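Local coordinates for phosphonopyruvate hydrolase (Variovorax sp., PDB 2HJP), which hydrolyses phosphonopyruvate to pyruvate and phosphate, cleaving its carbon-phosphorus bond with the aid of a divalent metal ion, at residues H63-R68 and Q98-A102; L78-T84 and A104-E110; V151-E157 and A180-H186. All blocks are in the same frame, centred on the assembly; numbering follows the deposited sequence.

Interaction 1 of 3, residues H63-R68 and Q98-A102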
loop_
_atom_site.group_PDB
_atom_site.type_symbol
_atom_site.label_atom_id
_atom_site.label_comp_id
_atom_site.label_asym_id
_atom_site.label_seq_id
_atom_site.Cartn_x
_atom_site.Cartn_y
_atom_site.Cartn_z
ATOM N N HIS A 63 7.843 -4.339 -3.075
ATOM C CA HIS A 63 8.572 -5.553 -2.853
ATOM C C HIS A 63 8.385 -6.120 -1.412
ATOM O O HIS A 63 8.063 -7.333 -1.212
ATOM C CB HIS A 63 10.056 -5.317 -3.199
ATOM C CG HIS A 63 10.921 -6.532 -2.982
ATOM N ND1 HIS A 63 11.579 -6.788 -1.799
ATOM C CD2 HIS A 63 11.186 -7.584 -3.798
ATOM C CE1 HIS A 63 12.212 -7.945 -1.879
ATOM N NE2 HIS A 63 11.990 -8.458 -3.082
ATOM N N LEU A 64 8.456 -5.237 -0.426
ATOM C CA LEU A 64 8.298 -5.642 0.976
ATOM C C LEU A 64 6.926 -6.262 1.161
ATOM O O LEU A 64 6.814 -7.330 1.778
ATOM C CB LEU A 64 8.483 -4.408 1.911
ATOM C CG LEU A 64 8.080 -4.706 3.372
ATOM C CD1 LEU A 64 9.045 -5.780 3.942
ATOM C CD2 LEU A 64 8.192 -3.409 4.232
ATOM N N GLU A 65 5.870 -5.644 0.603
ATOM C CA GLU A 65 4.527 -6.252 0.765
ATOM C C GLU A 65 4.391 -7.608 0.027
ATOM O O GLU A 65 3.710 -8.494 0.503
ATOM C CB GLU A 65 3.431 -5.255 0.339
ATOM C CG GLU A 65 3.432 -4.061 1.293
ATOM C CD GLU A 65 3.389 -4.508 2.829
ATOM O OE1 GLU A 65 2.587 -5.378 3.261
ATOM O OE2 GLU A 65 4.120 -3.946 3.635
ATOM N N MET A 66 5.045 -7.746 -1.123
ATOM C CA MET A 66 5.028 -9.009 -1.832
ATOM C C MET A 66 5.744 -10.040 -0.953
ATOM O O MET A 66 5.352 -11.194 -0.982
ATOM C CB MET A 66 5.759 -8.900 -3.210
ATOM C CG MET A 66 5.727 -10.252 -4.005
ATOM S SD MET A 66 4.064 -11.016 -4.025
ATOM C CE MET A 66 3.300 -9.904 -5.286
ATOM N N MET A 67 6.805 -9.665 -0.231
ATOM C CA MET A 67 7.507 -10.658 0.597
ATOM C C MET A 67 6.574 -11.112 1.696
ATOM O O MET A 67 6.514 -12.304 2.021
ATOM C CB MET A 67 8.818 -10.128 1.213
ATOM C CG MET A 67 9.908 -9.731 0.177
ATOM S SD MET A 67 10.308 -11.057 -1.028
ATOM C CE MET A 67 9.424 -10.556 -2.485
ATOM N N ARG A 68 5.859 -10.165 2.304
ATOM C CA ARG A 68 4.884 -10.510 3.356
ATOM C C ARG A 68 3.844 -11.524 2.879
ATOM O O ARG A 68 3.550 -12.527 3.557
ATOM C CB ARG A 68 4.108 -9.266 3.835
ATOM C CG ARG A 68 3.662 -9.412 5.282
ATOM C CD ARG A 68 2.685 -8.258 5.679
ATOM N NE ARG A 68 3.411 -6.985 5.452
ATOM C CZ ARG A 68 4.409 -6.539 6.216
ATOM N NH1 ARG A 68 4.832 -7.221 7.322
ATOM N NH2 ARG A 68 5.064 -5.435 5.820
ATOM N N GLN A 98 12.049 -4.598 8.957
ATOM C CA GLN A 98 10.769 -4.721 8.233
ATOM C C GLN A 98 10.672 -6.003 7.422
ATOM O O GLN A 98 9.636 -6.656 7.449
ATOM C CB GLN A 98 10.525 -3.537 7.321
ATOM C CG GLN A 98 10.249 -2.290 8.115
ATOM C CD GLN A 98 10.165 -1.089 7.206
ATOM O OE1 GLN A 98 11.148 -0.317 7.032
ATOM N NE2 GLN A 98 9.022 -0.928 6.596
ATOM N N TYR A 99 11.761 -6.375 6.763
ATOM C CA TYR A 99 11.802 -7.641 5.989
ATOM C C TYR A 99 11.697 -8.844 6.956
ATOM O O TYR A 99 10.928 -9.778 6.726
ATOM C CB TYR A 99 13.056 -7.700 5.151
ATOM C CG TYR A 99 12.839 -7.038 3.836
ATOM C CD1 TYR A 99 12.286 -7.752 2.763
ATOM C CD2 TYR A 99 13.087 -5.652 3.675
ATOM C CE1 TYR A 99 11.955 -7.089 1.539
ATOM C CE2 TYR A 99 12.768 -4.987 2.441
ATOM C CZ TYR A 99 12.213 -5.710 1.378
ATOM O OH TYR A 99 12.059 -5.058 0.142
ATOM N N GLU A 100 12.411 -8.775 8.083
ATOM C CA GLU A 100 12.308 -9.837 9.107
ATOM C C GLU A 100 10.873 -9.945 9.624
ATOM O O GLU A 100 10.267 -11.030 9.633
ATOM C CB GLU A 100 13.244 -9.549 10.291
ATOM C CG GLU A 100 13.274 -10.716 11.300
ATOM C CD GLU A 100 14.342 -10.509 12.379
ATOM O OE1 GLU A 100 14.882 -9.391 12.479
ATOM O OE2 GLU A 100 14.632 -11.447 13.142
ATOM N N ALA A 101 10.290 -8.804 9.983
ATOM C CA ALA A 101 8.921 -8.816 10.465
ATOM C C ALA A 101 7.957 -9.299 9.377
ATOM O O ALA A 101 6.924 -9.904 9.735
ATOM C CB ALA A 101 8.507 -7.426 10.961
ATOM N N ALA A 102 8.273 -9.058 8.092
ATOM C CA ALA A 102 7.409 -9.536 6.974
ATOM C C ALA A 102 7.452 -11.099 6.858
ATOM O O ALA A 102 6.599 -11.722 6.196
ATOM C CB ALA A 102 7.848 -8.881 5.620
HETATM O O HOH W 1 4.186 -12.848 6.182
HETATM O O HOH W 2 7.233 -5.445 8.062
HETATM O O HOH W 3 3.871 -9.335 8.829
#
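Tyr99 of helix 89-102 reaches across to helix 60-71, and its side chain traces the contact. CB sets out alongside the neighbouring helix rather than at it; with CG anti to the carbonyl carbon (chi1 -87°), the ring swings in over Leu64. Methyl CD1 of Leu64 sits 3.8 Å from the centroid of the Tyr99 ring and only 3° off its normal, a CH-pi contact that touches CG, CD1, CD2 and CE2 almost evenly. At the ring edge, Tyr99 CE1 meets Met67 CG at 3.6 Å. The tip, OH, ends 2.6 Å from His63 ND1, in a hydrogen bond at the edge of the imidazole; His63 NE2 is bonded in turn to the carbonyl of Gly41. Farther along, Leu64 CD1 also packs on Ala102 CB at 3.7 Å, and Ala102 CB in turn lies over one face of the Arg68 guanidinium. Glu65 grips that guanidinium side-on, its OE1 2.8 Å from Arg68 NE, while waters join Arg68 NH1 to the carbonyls of Gln98 and Ala101. Two outer helices of the barrel, 26° from parallel here, thus meet through an apolar centre, with the phenol hydroxyl's polarity met by imidazole and the arginine's charge by carboxylate and water.

Interaction 2 of 3, residues L78-T84 and A104-E110. With MG (magnesium ion), chain C; PPR (phosphonopyruvate), chain G.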
loop_
_atom_site.group_PDB
_atom_site.type_symbol
_atom_site.label_atom_id
_atom_site.label_comp_id
_atom_site.label_asym_id
_atom_site.label_seq_id
_atom_site.Cartn_x
_atom_site.Cartn_y
_atom_site.Cartn_z
ATOM N N LEU A 78 11.973 -17.992 2.995
ATOM C CA LEU A 78 11.940 -16.995 1.927
ATOM C C LEU A 78 13.239 -16.198 2.084
ATOM O O LEU A 78 13.541 -15.706 3.192
ATOM C CB LEU A 78 10.744 -16.030 2.138
ATOM C CG LEU A 78 10.801 -14.763 1.280
ATOM C CD1 LEU A 78 10.842 -15.146 -0.202
ATOM C CD2 LEU A 78 9.525 -13.869 1.625
ATOM N N ILE A 79 13.987 -16.090 0.993
ATOM C CA ILE A 79 15.208 -15.333 0.924
ATOM C C ILE A 79 14.767 -14.105 0.123
ATOM O O ILE A 79 14.400 -14.241 -1.065
ATOM C CB ILE A 79 16.255 -16.089 0.114
ATOM C CG1 ILE A 79 16.533 -17.455 0.743
ATOM C CG2 ILE A 79 17.514 -15.207 -0.036
ATOM C CD1 ILE A 79 15.495 -18.526 0.436
ATOM N N ALA A 80 14.780 -12.925 0.752
ATOM C CA ALA A 80 14.381 -11.705 0.052
ATOM C C ALA A 80 15.553 -10.904 -0.541
ATOM O O ALA A 80 16.571 -10.686 0.133
ATOM C CB ALA A 80 13.573 -10.803 1.030
ATOM N N ASP A 81 15.378 -10.446 -1.790
ATOM C CA ASP A 81 16.340 -9.607 -2.487
ATOM C C ASP A 81 16.128 -8.119 -2.051
ATOM O O ASP A 81 15.077 -7.548 -2.320
ATOM C CB ASP A 81 16.078 -9.736 -3.996
ATOM C CG ASP A 81 17.042 -8.937 -4.853
ATOM O OD1 ASP A 81 17.922 -8.207 -4.333
ATOM O OD2 ASP A 81 16.892 -9.051 -6.097
ATOM N N ILE A 82 17.091 -7.494 -1.367
ATOM C CA ILE A 82 16.889 -6.080 -1.000
ATOM C C ILE A 82 17.821 -5.157 -1.768
ATOM O O ILE A 82 18.188 -4.059 -1.308
ATOM C CB ILE A 82 16.988 -5.852 0.554
ATOM C CG1 ILE A 82 18.368 -6.246 1.075
ATOM C CG2 ILE A 82 15.904 -6.707 1.230
ATOM C CD1 ILE A 82 18.682 -5.761 2.488
ATOM N N ASP A 83 18.196 -5.608 -2.960
ATOM C CA ASP A 83 19.043 -4.831 -3.867
ATOM C C ASP A 83 20.260 -4.272 -3.142
ATOM O O ASP A 83 21.056 -5.077 -2.643
ATOM C CB ASP A 83 18.230 -3.695 -4.508
ATOM C CG ASP A 83 17.203 -4.204 -5.594
ATOM O OD1 ASP A 83 16.661 -3.310 -6.313
ATOM O OD2 ASP A 83 16.898 -5.446 -5.734
ATOM N N THR A 84 20.418 -2.931 -3.095
ATOM C CA THR A 84 21.555 -2.387 -2.387
ATOM C C THR A 84 21.193 -1.888 -0.999
ATOM O O THR A 84 21.896 -1.062 -0.440
ATOM C CB THR A 84 22.245 -1.205 -3.134
ATOM O OG1 THR A 84 21.315 -0.138 -3.307
ATOM C CG2 THR A 84 22.753 -1.636 -4.437
ATOM N N ALA A 104 10.480 -12.849 6.028
ATOM C CA ALA A 104 11.652 -13.346 5.260
ATOM C C ALA A 104 12.676 -14.013 6.221
ATOM O O ALA A 104 12.836 -13.570 7.390
ATOM C CB ALA A 104 12.328 -12.196 4.530
ATOM N N SER A 105 13.338 -15.065 5.765
ATOM C CA SER A 105 14.308 -15.749 6.627
ATOM C C SER A 105 15.766 -15.263 6.321
ATOM O O SER A 105 16.703 -15.524 7.118
ATOM C CB SER A 105 14.197 -17.268 6.476
ATOM O OG SER A 105 13.043 -17.780 7.175
ATOM N N ALA A 106 15.913 -14.500 5.229
ATOM C CA ALA A 106 17.216 -13.959 4.796
ATOM C C ALA A 106 16.986 -12.794 3.872
ATOM O O ALA A 106 15.879 -12.652 3.293
ATOM C CB ALA A 106 17.980 -15.031 4.008
ATOM N N ILE A 107 18.038 -11.980 3.727
ATOM C CA ILE A 107 18.043 -10.894 2.773
ATOM C C ILE A 107 19.397 -11.057 2.090
ATOM O O ILE A 107 20.325 -11.637 2.640
ATOM C CB ILE A 107 17.921 -9.491 3.392
ATOM C CG1 ILE A 107 18.895 -9.255 4.576
ATOM C CG2 ILE A 107 16.496 -9.344 3.874
ATOM C CD1 ILE A 107 20.338 -9.010 4.178
ATOM N N VAL A 108 19.433 -10.634 0.834
ATOM C CA VAL A 108 20.623 -10.608 -0.027
ATOM C C VAL A 108 20.746 -9.106 -0.373
ATOM O O VAL A 108 19.822 -8.486 -0.904
ATOM C CB VAL A 108 20.442 -11.420 -1.328
ATOM C CG1 VAL A 108 21.699 -11.191 -2.322
ATOM C CG2 VAL A 108 20.332 -12.876 -0.967
ATOM N N MET A 109 21.926 -8.547 -0.104
ATOM C CA MET A 109 22.231 -7.138 -0.353
ATOM C C MET A 109 23.580 -7.113 -1.126
ATOM O O MET A 109 24.532 -7.776 -0.731
ATOM C CB MET A 109 22.365 -6.383 0.985
ATOM C CG MET A 109 22.581 -4.932 0.801
ATOM S SD MET A 109 22.530 -3.980 2.315
ATOM C CE MET A 109 23.633 -4.910 3.393
ATOM N N GLU A 110 23.625 -6.400 -2.240
ATOM C CA GLU A 110 24.843 -6.334 -3.099
ATOM C C GLU A 110 25.647 -5.066 -2.907
ATOM O O GLU A 110 25.129 -4.027 -2.437
ATOM C CB GLU A 110 24.420 -6.446 -4.580
ATOM C CG GLU A 110 23.506 -5.262 -4.982
ATOM C CD GLU A 110 22.420 -5.680 -5.996
ATOM O OE1 GLU A 110 22.081 -4.858 -6.851
ATOM O OE2 GLU A 110 21.929 -6.834 -5.933
HETATM MG MG MG C . 17.887 -8.586 -7.860
HETATM C C1 PPR G . 17.264 -11.088 -8.944
HETATM O O1 PPR G . 16.719 -12.233 -9.227
HETATM O "O2'" PPR G . 16.659 -10.061 -8.791
HETATM C C2 PPR G . 18.755 -11.138 -8.797
HETATM C C3 PPR G . 19.643 -11.939 -9.454
HETATM O O2 PPR G . 19.216 -10.256 -7.909
HETATM P P PPR G . 20.057 -11.132 -11.075
HETATM O O1P PPR G . 20.756 -9.805 -10.667
HETATM O O2P PPR G . 18.707 -10.934 -11.816
HETATM O O3P PPR G . 21.004 -12.039 -11.708
HETATM O O HOH W 4 10.950 -17.238 5.592
HETATM O O HOH W 5 19.298 -7.549 -6.663
HETATM O O HOH W 6 21.176 -8.235 -3.524
HETATM O O HOH W 7 16.644 -6.872 -8.075
HETATM O O HOH W 8 18.768 -7.893 -9.635
#
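Ala80 and its neighbours pair in parallel with Ala106 to Val108, joining the third and fourth strands of the TIM barrel as the two ends of a right-handed beta-alpha-beta unit whose helix is 89-102. The backbone ladder comes first: Ala80 N donates to Ala106 O, Val108 N to Ala80 O and Ile82 N to Val108 O, this last at 2.9 Å. Past the end of strand 78-81, Asp83 O still accepts from Glu110 N, while at the other end Ser105 N donates to Leu78 O at 2.7 Å.

Apolar contacts follow on both faces. Ile79 CG2 meets Val108 CG2 at 3.8 Å on the face that carries Asp81; on the face of Ala80 and Ile107, the latter's CG2 meets CG2 of Ile82, from the loop after strand 78-81, at 3.8 Å, beside Tyr99 of the covering helix.

Polar and metal contacts gather at the C-terminal ends. Asp81, its CG anti to the backbone N (chi1 -178°), extends toward the magnesium ion, which OD2 binds at 2.1 Å; phosphonopyruvate O2 and O2' and three waters complete six ligands. An Asx turn also holds the carboxylate, Asp83 N reaching OD1 from above its plane. Asp81 OD1 and Glu110 OE2 are like charges 4.5 Å apart, with a metal-bound water 2.8 Å from Glu110 OE2.

Interaction 3 of 3, residues V151-E157 and A180-H186. With PPR (phosphonopyruvate), chain G.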
loop_
_atom_site.group_PDB
_atom_site.type_symbol
_atom_site.label_atom_id
_atom_site.label_comp_id
_atom_site.label_asym_id
_atom_site.label_seq_id
_atom_site.Cartn_x
_atom_site.Cartn_y
_atom_site.Cartn_z
ATOM N N VAL A 151 19.218 -14.753 8.308
ATOM C CA VAL A 151 20.450 -14.782 7.551
ATOM C C VAL A 151 20.761 -13.583 6.699
ATOM O O VAL A 151 19.936 -13.174 5.901
ATOM C CB VAL A 151 20.396 -16.064 6.630
ATOM C CG1 VAL A 151 21.552 -16.128 5.691
ATOM C CG2 VAL A 151 20.307 -17.282 7.530
ATOM N N VAL A 152 21.979 -13.057 6.829
ATOM C CA VAL A 152 22.361 -11.926 6.021
ATOM C C VAL A 152 23.399 -12.365 4.998
ATOM O O VAL A 152 24.505 -12.780 5.347
ATOM C CB VAL A 152 22.932 -10.837 6.924
ATOM C CG1 VAL A 152 23.517 -9.698 6.067
ATOM C CG2 VAL A 152 21.858 -10.395 7.917
ATOM N N ILE A 153 23.032 -12.236 3.730
ATOM C CA ILE A 153 23.844 -12.655 2.598
ATOM C C ILE A 153 24.360 -11.462 1.862
ATOM O O ILE A 153 23.590 -10.597 1.441
ATOM C CB ILE A 153 22.985 -13.541 1.614
ATOM C CG1 ILE A 153 22.398 -14.744 2.396
ATOM C CG2 ILE A 153 23.840 -14.098 0.412
ATOM C CD1 ILE A 153 21.265 -15.481 1.686
ATOM N N ALA A 154 25.691 -11.408 1.712
ATOM C CA ALA A 154 26.304 -10.310 0.996
ATOM C C ALA A 154 26.614 -10.779 -0.425
ATOM O O ALA A 154 27.294 -11.797 -0.658
ATOM C CB ALA A 154 27.603 -9.896 1.689
ATOM N N ARG A 155 26.173 -9.980 -1.364
ATOM C CA ARG A 155 26.422 -10.276 -2.749
ATOM C C ARG A 155 27.550 -9.434 -3.293
ATOM O O ARG A 155 27.538 -8.194 -3.208
ATOM C CB ARG A 155 25.120 -10.095 -3.528
ATOM C CG ARG A 155 25.288 -9.991 -5.033
ATOM C CD ARG A 155 23.897 -9.980 -5.744
ATOM N NE ARG A 155 24.003 -9.426 -7.094
ATOM C CZ ARG A 155 23.065 -9.480 -8.045
ATOM N NH1 ARG A 155 21.922 -10.097 -7.812
ATOM N NH2 ARG A 155 23.253 -8.860 -9.219
ATOM N N VAL A 156 28.554 -10.122 -3.821
ATOM C CA VAL A 156 29.768 -9.495 -4.354
ATOM C C VAL A 156 29.654 -9.359 -5.880
ATOM O O VAL A 156 29.589 -10.368 -6.580
ATOM C CB VAL A 156 31.029 -10.396 -3.968
ATOM C CG1 VAL A 156 32.293 -9.914 -4.703
ATOM C CG2 VAL A 156 31.231 -10.414 -2.451
ATOM N N GLU A 157 29.650 -8.121 -6.366
ATOM C CA GLU A 157 29.528 -7.779 -7.781
ATOM C C GLU A 157 30.869 -7.548 -8.498
ATOM O O GLU A 157 30.900 -7.267 -9.714
ATOM C CB GLU A 157 28.739 -6.478 -7.918
ATOM C CG GLU A 157 27.277 -6.552 -7.637
ATOM C CD GLU A 157 26.561 -7.270 -8.737
ATOM O OE1 GLU A 157 26.578 -6.799 -9.890
ATOM O OE2 GLU A 157 25.996 -8.304 -8.430
ATOM N N ALA A 180 28.547 -11.081 7.468
ATOM C CA ALA A 180 27.733 -11.854 6.506
ATOM C C ALA A 180 27.700 -13.369 6.810
ATOM O O ALA A 180 28.718 -13.989 7.154
ATOM C CB ALA A 180 28.208 -11.593 5.084
ATOM N N ASP A 181 26.509 -13.984 6.714
ATOM C CA ASP A 181 26.390 -15.405 7.007
ATOM C C ASP A 181 26.701 -16.207 5.798
ATOM O O ASP A 181 26.879 -17.428 5.902
ATOM C CB ASP A 181 24.951 -15.706 7.470
ATOM C CG ASP A 181 24.616 -14.998 8.803
ATOM O OD1 ASP A 181 25.219 -15.403 9.810
ATOM O OD2 ASP A 181 23.807 -14.027 8.831
ATOM N N ALA A 182 26.705 -15.532 4.643
ATOM C CA ALA A 182 27.021 -16.218 3.374
ATOM C C ALA A 182 27.411 -15.224 2.327
ATOM O O ALA A 182 27.100 -14.045 2.467
ATOM C CB ALA A 182 25.844 -17.055 2.914
ATOM N N ILE A 183 28.115 -15.677 1.290
ATOM C CA ILE A 183 28.548 -14.787 0.248
ATOM C C ILE A 183 28.019 -15.259 -1.117
ATOM O O ILE A 183 28.282 -16.398 -1.554
ATOM C CB ILE A 183 30.077 -14.726 0.223
ATOM C CG1 ILE A 183 30.611 -14.336 1.635
ATOM C CG2 ILE A 183 30.488 -13.805 -0.886
ATOM C CD1 ILE A 183 31.959 -13.740 1.715
ATOM N N LEU A 184 27.247 -14.399 -1.763
ATOM C CA LEU A 184 26.697 -14.740 -3.053
ATOM C C LEU A 184 27.679 -14.098 -4.028
ATOM O O LEU A 184 27.816 -12.889 -4.037
ATOM C CB LEU A 184 25.292 -14.130 -3.209
ATOM C CG LEU A 184 24.515 -14.633 -4.466
ATOM C CD1 LEU A 184 22.970 -14.262 -4.338
ATOM C CD2 LEU A 184 25.246 -14.064 -5.770
ATOM N N ILE A 185 28.397 -14.914 -4.799
ATOM C CA ILE A 185 29.365 -14.424 -5.779
ATOM C C ILE A 185 28.640 -14.546 -7.110
ATOM O O ILE A 185 28.183 -15.605 -7.511
ATOM C CB ILE A 185 30.709 -15.231 -5.733
ATOM C CG1 ILE A 185 31.676 -14.716 -6.801
ATOM C CG2 ILE A 185 30.453 -16.788 -5.911
ATOM C CD1 ILE A 185 32.294 -13.354 -6.500
ATOM N N HIS A 186 28.520 -13.415 -7.790
ATOM C CA HIS A 186 27.780 -13.437 -9.037
ATOM C C HIS A 186 28.635 -13.335 -10.315
ATOM O O HIS A 186 29.767 -12.821 -10.328
ATOM C CB HIS A 186 26.718 -12.339 -8.979
ATOM C CG HIS A 186 25.460 -12.662 -9.754
ATOM N ND1 HIS A 186 25.179 -13.921 -10.258
ATOM C CD2 HIS A 186 24.433 -11.867 -10.146
ATOM C CE1 HIS A 186 24.043 -13.882 -10.934
ATOM N NE2 HIS A 186 23.568 -12.648 -10.883
HETATM C C1 PPR G . 17.264 -11.088 -8.944
HETATM O O1 PPR G . 16.719 -12.233 -9.227
HETATM O "O2'" PPR G . 16.659 -10.061 -8.791
HETATM C C2 PPR G . 18.755 -11.138 -8.797
HETATM C C3 PPR G . 19.643 -11.939 -9.454
HETATM O O2 PPR G . 19.216 -10.256 -7.909
HETATM P P PPR G . 20.057 -11.132 -11.075
HETATM O O1P PPR G . 20.756 -9.805 -10.667
HETATM O O2P PPR G . 18.707 -10.934 -11.816
HETATM O O3P PPR G . 21.004 -12.039 -11.708
HETATM O O HOH W 9 30.688 -10.544 -9.074
#
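Arg155 and His186 meet beside the substrate, at the C-terminal ends of the fifth and sixth strands of the TIM barrel, which helix 165-177 connects in a beta-alpha-beta unit. In the first shell, Arg155 closes two nitrogens on one phosphonate oxygen: NH2 donates to phosphonopyruvate O1P at 3.0 Å and NH1 to the same atom, and NH1 also makes a weak bond to the substrate's O2. His186 NE2 donates to another phosphonate oxygen, O3P, at 2.8 Å in a nearly straight bond (164°). The imidazole sets its CD2 edge over one face of the guanidinium, near the rim, CD2 lying 3.4 Å from Arg155 NH2 with the two planes 72° apart.

The second shell fixes these groups. Arg155 runs extended from CG to NE, its CG beside Leu184 CD2, and Glu157 holds the guanidinium side-on: OE2 accepts from both NE, at 2.6 Å, and NH2, approached from the same face of the carboxylate. A leucine in place of Arg155 would probably leave phosphonate O1P without these two donors, Glu157 OE2 without its charged mate and His186 CD2 without the guanidinium it rests on.

Farther out, the parallel ladder sets the strands in step. Leu184 N donates to Ala154 O and Val156 N to Leu184 O, while Val156 CG2 packs on Ile183 CG2 under helix 165-177. At the far end of the strands Asp181 closes a two-bond clasp on Val152: its N gives to Val152 O at 2.7 Å, and its OD2, also in a salt bridge with Arg145, receives Val152 N on the anti lone pair at 2.9 Å.

Overall arrangement
From the N terminus, helix 60-71 leads into strand 78-81, then helix 89-102 and strand 106-110. Interaction 1 closes its loop between the two helices, and interaction 2 closes its own between the two strands; as their segments alternate along the chain, the loops cross, tying the outer helical layer to the barrel wall. Tyr99 CD1 touches Ala80 CB where they meet. Interaction 3 follows in series, closing the loop between strands 151-156 and 182-185. Strands 106-110 and 151-156 are neighbours, Arg155 N lying 2.8 Å from Met109 O, so interactions 2 and 3 form one run of four strands, and both reach phosphonopyruvate. Interactions 1 and 3 do not touch.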